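Local coordinates for biogenic amine-binding protein (Rhodnius prolixus, PDB 4GE1) that probably binds biogenic amines such as serotonin and norepinephrine in the saliva of a blood-feeding insect, here holding tryptamine in a lipocalin pocket, at residues L36-H48 with I56-K68. Numbering follows the deposited sequence.
Sequences LEVGDKNCTKFLH and IKEVFSNYNPNAK. With TSS (2-(1H-indol-3-yl)ethanamine), chain E.
Phe-46 and Phe-60 meet as an offset stack, centroids 4.4 Å apart and planes at 29°, on the pocket-lining face of an antiparallel beta hairpin in the lipocalin barrel. The hairpin illustrates how alternation divides labour between the faces of a sheet. Thr-44, Phe-46 and His-48 pair with Asn-62, Phe-60 and Glu-58 towards the barrel interior; Lys-45, Leu-47 and Val-59 turn outward, where helix 181-189 packs. The inner face is tight. Phe-46 takes the cramped position between its backbone N and carbonyl carbon (chi1 62°), which lays its ring alongside Phe-60, its CG 3.3 Å from Phe-60 CE2. Tryptamine N1 sits over the centre of the opposite Phe-60 face, while Asp-73 and Gln-139 hydrogen-bond the ligand. Thr-44 OG1 donates to a lone pair of Asn-62 OD1 at 2.6 Å. Glu-58 OE1 accepts an almost straight bond from ND1 of His-48 (3.0 Å, in the imidazole plane), its OE2 turning to Tyr-89.

Before Cys-43, disulfide-bonded to Cys-177, the first strand gives way to a turn whose outer side is loose and exposed: CG2 of Val-38 lies 3.4 Å from CB of Asn-66, the side chains crossing at about a right angle, and water bridges Lys-41 O to Asn-66 N. Beneath it, buried Asn-64 is the tie: its ND2 donates to Asn-42 OD1 from above the carbonyl plane, and to Val-38 O at 2.9 Å on a lone pair.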
loop_
_atom_site.group_PDB
_atom_site.type_symbol
_atom_site.label_atom_id
_atom_site.label_comp_id
_atom_site.label_asym_id
_atom_site.label_seq_id
_atom_site.Cartn_x
_atom_site.Cartn_y
_atom_site.Cartn_z
ATOM N N LEU A 36 0.633 -17.385 -6.364
ATOM C CA LEU A 36 -0.408 -16.804 -5.516
ATOM C C LEU A 36 -1.588 -17.767 -5.289
ATOM O O LEU A 36 -2.128 -18.332 -6.242
ATOM C CB LEU A 36 -0.894 -15.499 -6.144
ATOM C CG LEU A 36 -1.476 -14.388 -5.269
ATOM C CD1 LEU A 36 -0.540 -14.033 -4.121
ATOM C CD2 LEU A 36 -1.761 -13.163 -6.130
ATOM N N GLU A 37 -1.970 -17.948 -4.023
ATOM C CA GLU A 37 -3.178 -18.696 -3.667
ATOM C C GLU A 37 -4.385 -17.760 -3.614
ATOM O O GLU A 37 -4.250 -16.574 -3.314
ATOM C CB GLU A 37 -3.034 -19.376 -2.303
ATOM C CG GLU A 37 -2.075 -20.552 -2.249
ATOM C CD GLU A 37 -1.828 -21.000 -0.823
ATOM O OE1 GLU A 37 -2.471 -20.433 0.091
ATOM O OE2 GLU A 37 -1.002 -21.913 -0.614
ATOM N N VAL A 38 -5.572 -18.306 -3.864
ATOM C CA VAL A 38 -6.772 -17.486 -3.968
ATOM C C VAL A 38 -7.021 -16.627 -2.713
ATOM O O VAL A 38 -7.567 -15.522 -2.799
ATOM C CB VAL A 38 -8.007 -18.343 -4.325
ATOM C CG1 VAL A 38 -8.262 -19.386 -3.255
ATOM C CG2 VAL A 38 -9.226 -17.441 -4.546
ATOM N N GLY A 39 -6.602 -17.133 -1.557
ATOM C CA GLY A 39 -6.709 -16.404 -0.306
ATOM C C GLY A 39 -5.937 -15.089 -0.306
ATOM O O GLY A 39 -6.259 -14.157 0.440
ATOM N N ASP A 40 -4.907 -15.002 -1.143
ATOM C CA ASP A 40 -4.137 -13.764 -1.238
ATOM C C ASP A 40 -4.436 -12.993 -2.513
ATOM O O ASP A 40 -3.662 -12.127 -2.916
ATOM C CB ASP A 40 -2.641 -14.035 -1.128
ATOM C CG ASP A 40 -2.258 -14.631 0.207
ATOM O OD1 ASP A 40 -2.681 -14.090 1.252
ATOM O OD2 ASP A 40 -1.539 -15.652 0.208
ATOM N N LYS A 41 -5.556 -13.317 -3.150
ATOM C CA LYS A 41 -6.033 -12.531 -4.281
ATOM C C LYS A 41 -7.126 -11.572 -3.803
ATOM O O LYS A 41 -8.280 -11.968 -3.632
ATOM C CB LYS A 41 -6.522 -13.453 -5.403
ATOM C CG LYS A 41 -5.375 -14.240 -6.042
ATOM C CD LYS A 41 -5.807 -15.113 -7.211
ATOM C CE LYS A 41 -4.589 -15.832 -7.776
ATOM N NZ LYS A 41 -4.908 -16.710 -8.925
ATOM N N ASN A 42 -6.746 -10.314 -3.570
ATOM C CA ASN A 42 -7.644 -9.324 -2.958
ATOM C C ASN A 42 -7.832 -8.012 -3.733
ATOM O O ASN A 42 -7.022 -7.654 -4.599
ATOM C CB ASN A 42 -7.165 -8.954 -1.549
ATOM C CG ASN A 42 -6.997 -10.154 -0.640
ATOM O OD1 ASN A 42 -7.961 -10.842 -0.301
ATOM N ND2 ASN A 42 -5.768 -10.381 -0.198
ATOM N N CYS A 43 -8.908 -7.299 -3.390
ATOM C CA CYS A 43 -9.167 -5.948 -3.867
ATOM C C CYS A 43 -8.854 -5.017 -2.707
ATOM O O CYS A 43 -9.539 -5.044 -1.672
ATOM C CB CYS A 43 -10.642 -5.786 -4.235
ATOM S SG CYS A 43 -11.250 -6.993 -5.431
ATOM N N THR A 44 -7.811 -4.215 -2.855
ATOM C CA THR A 44 -7.423 -3.324 -1.775
ATOM C C THR A 44 -7.592 -1.857 -2.157
ATOM O O THR A 44 -7.187 -1.422 -3.234
ATOM C CB THR A 44 -5.986 -3.583 -1.285
ATOM O OG1 THR A 44 -5.919 -4.857 -0.619
ATOM C CG2 THR A 44 -5.567 -2.483 -0.303
ATOM N N LYS A 45 -8.230 -1.106 -1.271
ATOM C CA LYS A 45 -8.292 0.340 -1.398
ATOM C C LYS A 45 -7.772 0.890 -0.087
ATOM O O LYS A 45 -8.033 0.320 0.981
ATOM C CB LYS A 45 -9.731 0.804 -1.641
ATOM C CG LYS A 45 -9.921 2.314 -1.609
ATOM C CD LYS A 45 -11.354 2.698 -1.970
ATOM C CE LYS A 45 -11.514 4.214 -2.072
ATOM N NZ LYS A 45 -12.871 4.609 -2.576
ATOM N N PHE A 46 -7.008 1.970 -0.149
ATOM C CA PHE A 46 -6.603 2.602 1.097
ATOM C C PHE A 46 -6.768 4.111 1.114
ATOM O O PHE A 46 -6.778 4.772 0.071
ATOM C CB PHE A 46 -5.229 2.123 1.617
ATOM C CG PHE A 46 -4.054 2.410 0.709
ATOM C CD1 PHE A 46 -3.157 3.428 1.018
ATOM C CD2 PHE A 46 -3.794 1.615 -0.399
ATOM C CE1 PHE A 46 -2.036 3.674 0.214
ATOM C CE2 PHE A 46 -2.669 1.848 -1.205
ATOM C CZ PHE A 46 -1.798 2.889 -0.901
ATOM N N LEU A 47 -6.951 4.631 2.320
ATOM C CA LEU A 47 -7.208 6.045 2.530
ATOM C C LEU A 47 -6.120 6.592 3.434
ATOM O O LEU A 47 -5.812 6.003 4.467
ATOM C CB LEU A 47 -8.576 6.211 3.205
ATOM C CG LEU A 47 -9.268 7.569 3.167
ATOM C CD1 LEU A 47 -9.655 7.897 1.739
ATOM C CD2 LEU A 47 -10.498 7.560 4.068
ATOM N N HIS A 48 -5.531 7.724 3.080
ATOM C CA HIS A 48 -4.491 8.234 3.961
ATOM C C HIS A 48 -4.395 9.751 4.095
ATOM O O HIS A 48 -4.938 10.506 3.290
ATOM C CB HIS A 48 -3.121 7.580 3.667
ATOM C CG HIS A 48 -2.623 7.784 2.270
ATOM N ND1 HIS A 48 -1.554 7.082 1.752
ATOM C CD2 HIS A 48 -3.040 8.621 1.289
ATOM C CE1 HIS A 48 -1.335 7.474 0.509
ATOM N NE2 HIS A 48 -2.222 8.404 0.204
ATOM N N ILE A 56 1.474 10.614 9.771
ATOM C CA ILE A 56 0.892 10.025 8.568
ATOM C C ILE A 56 0.108 8.782 8.962
ATOM O O ILE A 56 0.574 7.969 9.756
ATOM C CB ILE A 56 1.957 9.703 7.493
ATOM C CG1 ILE A 56 2.552 10.995 6.928
ATOM C CG2 ILE A 56 1.356 8.890 6.357
ATOM C CD1 ILE A 56 3.695 11.524 7.728
ATOM N N LYS A 57 -1.092 8.643 8.419
ATOM C CA LYS A 57 -1.969 7.552 8.811
ATOM C C LYS A 57 -2.547 6.947 7.556
ATOM O O LYS A 57 -3.008 7.675 6.687
ATOM C CB LYS A 57 -3.090 8.083 9.709
ATOM C CG LYS A 57 -4.037 7.014 10.234
ATOM C CD LYS A 57 -4.833 7.568 11.409
ATOM C CE LYS A 57 -5.739 6.528 12.033
ATOM N NZ LYS A 57 -6.477 7.125 13.191
ATOM N N GLU A 58 -2.502 5.618 7.440
ATOM C CA GLU A 58 -2.959 4.964 6.217
ATOM C C GLU A 58 -3.829 3.760 6.548
ATOM O O GLU A 58 -3.379 2.828 7.211
ATOM C CB GLU A 58 -1.769 4.532 5.355
ATOM C CG GLU A 58 -0.653 5.566 5.258
ATOM C CD GLU A 58 0.466 5.134 4.320
ATOM O OE1 GLU A 58 0.234 5.094 3.092
ATOM O OE2 GLU A 58 1.573 4.832 4.815
ATOM N N VAL A 59 -5.079 3.797 6.095
ATOM C CA VAL A 59 -6.040 2.765 6.453
ATOM C C VAL A 59 -6.406 1.918 5.247
ATOM O O VAL A 59 -6.834 2.452 4.219
ATOM C CB VAL A 59 -7.315 3.366 7.062
ATOM C CG1 VAL A 59 -8.341 2.276 7.313
ATOM C CG2 VAL A 59 -6.990 4.098 8.360
ATOM N N PHE A 60 -6.227 0.603 5.378
ATOM C CA PHE A 60 -6.436 -0.322 4.263
ATOM C C PHE A 60 -7.698 -1.171 4.432
ATOM O O PHE A 60 -7.961 -1.705 5.508
ATOM C CB PHE A 60 -5.230 -1.259 4.102
ATOM C CG PHE A 60 -3.924 -0.550 3.797
ATOM C CD1 PHE A 60 -3.173 0.016 4.812
ATOM C CD2 PHE A 60 -3.432 -0.493 2.500
ATOM C CE1 PHE A 60 -1.967 0.653 4.539
ATOM C CE2 PHE A 60 -2.221 0.148 2.217
ATOM C CZ PHE A 60 -1.495 0.718 3.233
ATOM N N SER A 61 -8.474 -1.275 3.358
ATOM C CA SER A 61 -9.553 -2.246 3.267
ATOM C C SER A 61 -9.152 -3.340 2.265
ATOM O O SER A 61 -8.980 -3.070 1.077
ATOM C CB SER A 61 -10.850 -1.551 2.823
ATOM O OG SER A 61 -11.809 -2.475 2.345
ATOM N N ASN A 62 -8.985 -4.568 2.743
ATOM C CA ASN A 62 -8.655 -5.667 1.842
ATOM C C ASN A 62 -9.808 -6.637 1.737
ATOM O O ASN A 62 -10.177 -7.273 2.722
ATOM C CB ASN A 62 -7.421 -6.419 2.328
ATOM C CG ASN A 62 -6.321 -5.497 2.752
ATOM O OD1 ASN A 62 -5.760 -4.766 1.934
ATOM N ND2 ASN A 62 -6.000 -5.521 4.033
ATOM N N TYR A 63 -10.359 -6.754 0.537
ATOM C CA TYR A 63 -11.513 -7.608 0.313
ATOM C C TYR A 63 -11.151 -8.822 -0.537
ATOM O O TYR A 63 -10.622 -8.676 -1.644
ATOM C CB TYR A 63 -12.626 -6.830 -0.380
ATOM C CG TYR A 63 -13.849 -7.676 -0.632
ATOM C CD1 TYR A 63 -14.648 -8.090 0.422
ATOM C CD2 TYR A 63 -14.197 -8.070 -1.920
ATOM C CE1 TYR A 63 -15.762 -8.865 0.209
ATOM C CE2 TYR A 63 -15.319 -8.854 -2.146
ATOM C CZ TYR A 63 -16.099 -9.246 -1.075
ATOM O OH TYR A 63 -17.219 -10.021 -1.268
ATOM N N ASN A 64 -11.441 -10.009 -0.011
ATOM C CA ASN A 64 -11.240 -11.263 -0.750
ATOM C C ASN A 64 -12.561 -11.784 -1.327
ATOM O O ASN A 64 -13.399 -12.292 -0.590
ATOM C CB ASN A 64 -10.619 -12.325 0.159
ATOM C CG ASN A 64 -10.242 -13.598 -0.601
ATOM O OD1 ASN A 64 -11.073 -14.481 -0.809
ATOM N ND2 ASN A 64 -8.987 -13.685 -1.024
ATOM N N PRO A 65 -12.754 -11.642 -2.645
ATOM C CA PRO A 65 -13.985 -12.086 -3.313
ATOM C C PRO A 65 -14.283 -13.585 -3.164
ATOM O O PRO A 65 -15.452 -13.957 -3.035
ATOM C CB PRO A 65 -13.726 -11.743 -4.782
ATOM C CG PRO A 65 -12.722 -10.634 -4.735
ATOM C CD PRO A 65 -11.839 -10.960 -3.574
ATOM N N ASN A 66 -13.263 -14.439 -3.184
ATOM C CA ASN A 66 -13.516 -15.874 -3.055
ATOM C C ASN A 66 -14.180 -16.214 -1.722
ATOM O O ASN A 66 -15.091 -17.035 -1.670
ATOM C CB ASN A 66 -12.238 -16.706 -3.253
ATOM C CG ASN A 66 -12.480 -18.194 -3.050
ATOM O OD1 ASN A 66 -13.150 -18.836 -3.859
ATOM N ND2 ASN A 66 -11.942 -18.746 -1.963
ATOM N N ALA A 67 -13.725 -15.568 -0.653
ATOM C CA ALA A 67 -14.275 -15.809 0.678
ATOM C C ALA A 67 -15.325 -14.755 1.049
ATOM O O ALA A 67 -16.046 -14.898 2.037
ATOM C CB ALA A 67 -13.162 -15.844 1.714
ATOM N N LYS A 68 -15.412 -13.706 0.241
ATOM C CA LYS A 68 -16.313 -12.596 0.529
ATOM C C LYS A 68 -16.051 -12.062 1.933
ATOM O O LYS A 68 -16.964 -11.926 2.755
ATOM C CB LYS A 68 -17.774 -13.028 0.389
ATOM C CG LYS A 68 -18.183 -13.398 -1.023
ATOM C CD LYS A 68 -19.691 -13.519 -1.131
ATOM C CE LYS A 68 -20.119 -13.950 -2.522
ATOM N NZ LYS A 68 -19.850 -15.400 -2.764
HETATM N N1 TSS E . -1.469 -2.705 3.770
HETATM C CA TSS E . -0.235 -3.445 3.868
HETATM C CB TSS E . 0.597 -3.550 2.629
HETATM C CG TSS E . 0.657 -2.358 1.726
HETATM C CD1 TSS E . 0.093 -2.249 0.463
HETATM N NE1 TSS E . 0.375 -1.031 -0.044
HETATM C CE2 TSS E . 1.114 -0.313 0.873
HETATM C CD2 TSS E . 1.307 -1.110 1.973
HETATM C CZ2 TSS E . 1.645 1.006 0.839
HETATM C CH2 TSS E . 2.378 1.489 1.919
HETATM C CZ3 TSS E . 2.576 0.676 3.037
HETATM C CE3 TSS E . 2.046 -0.618 3.074
HETATM O O HOH W 1 -10.210 -13.986 -3.982
HETATM O O HOH W 2 -11.490 -3.543 -0.136
#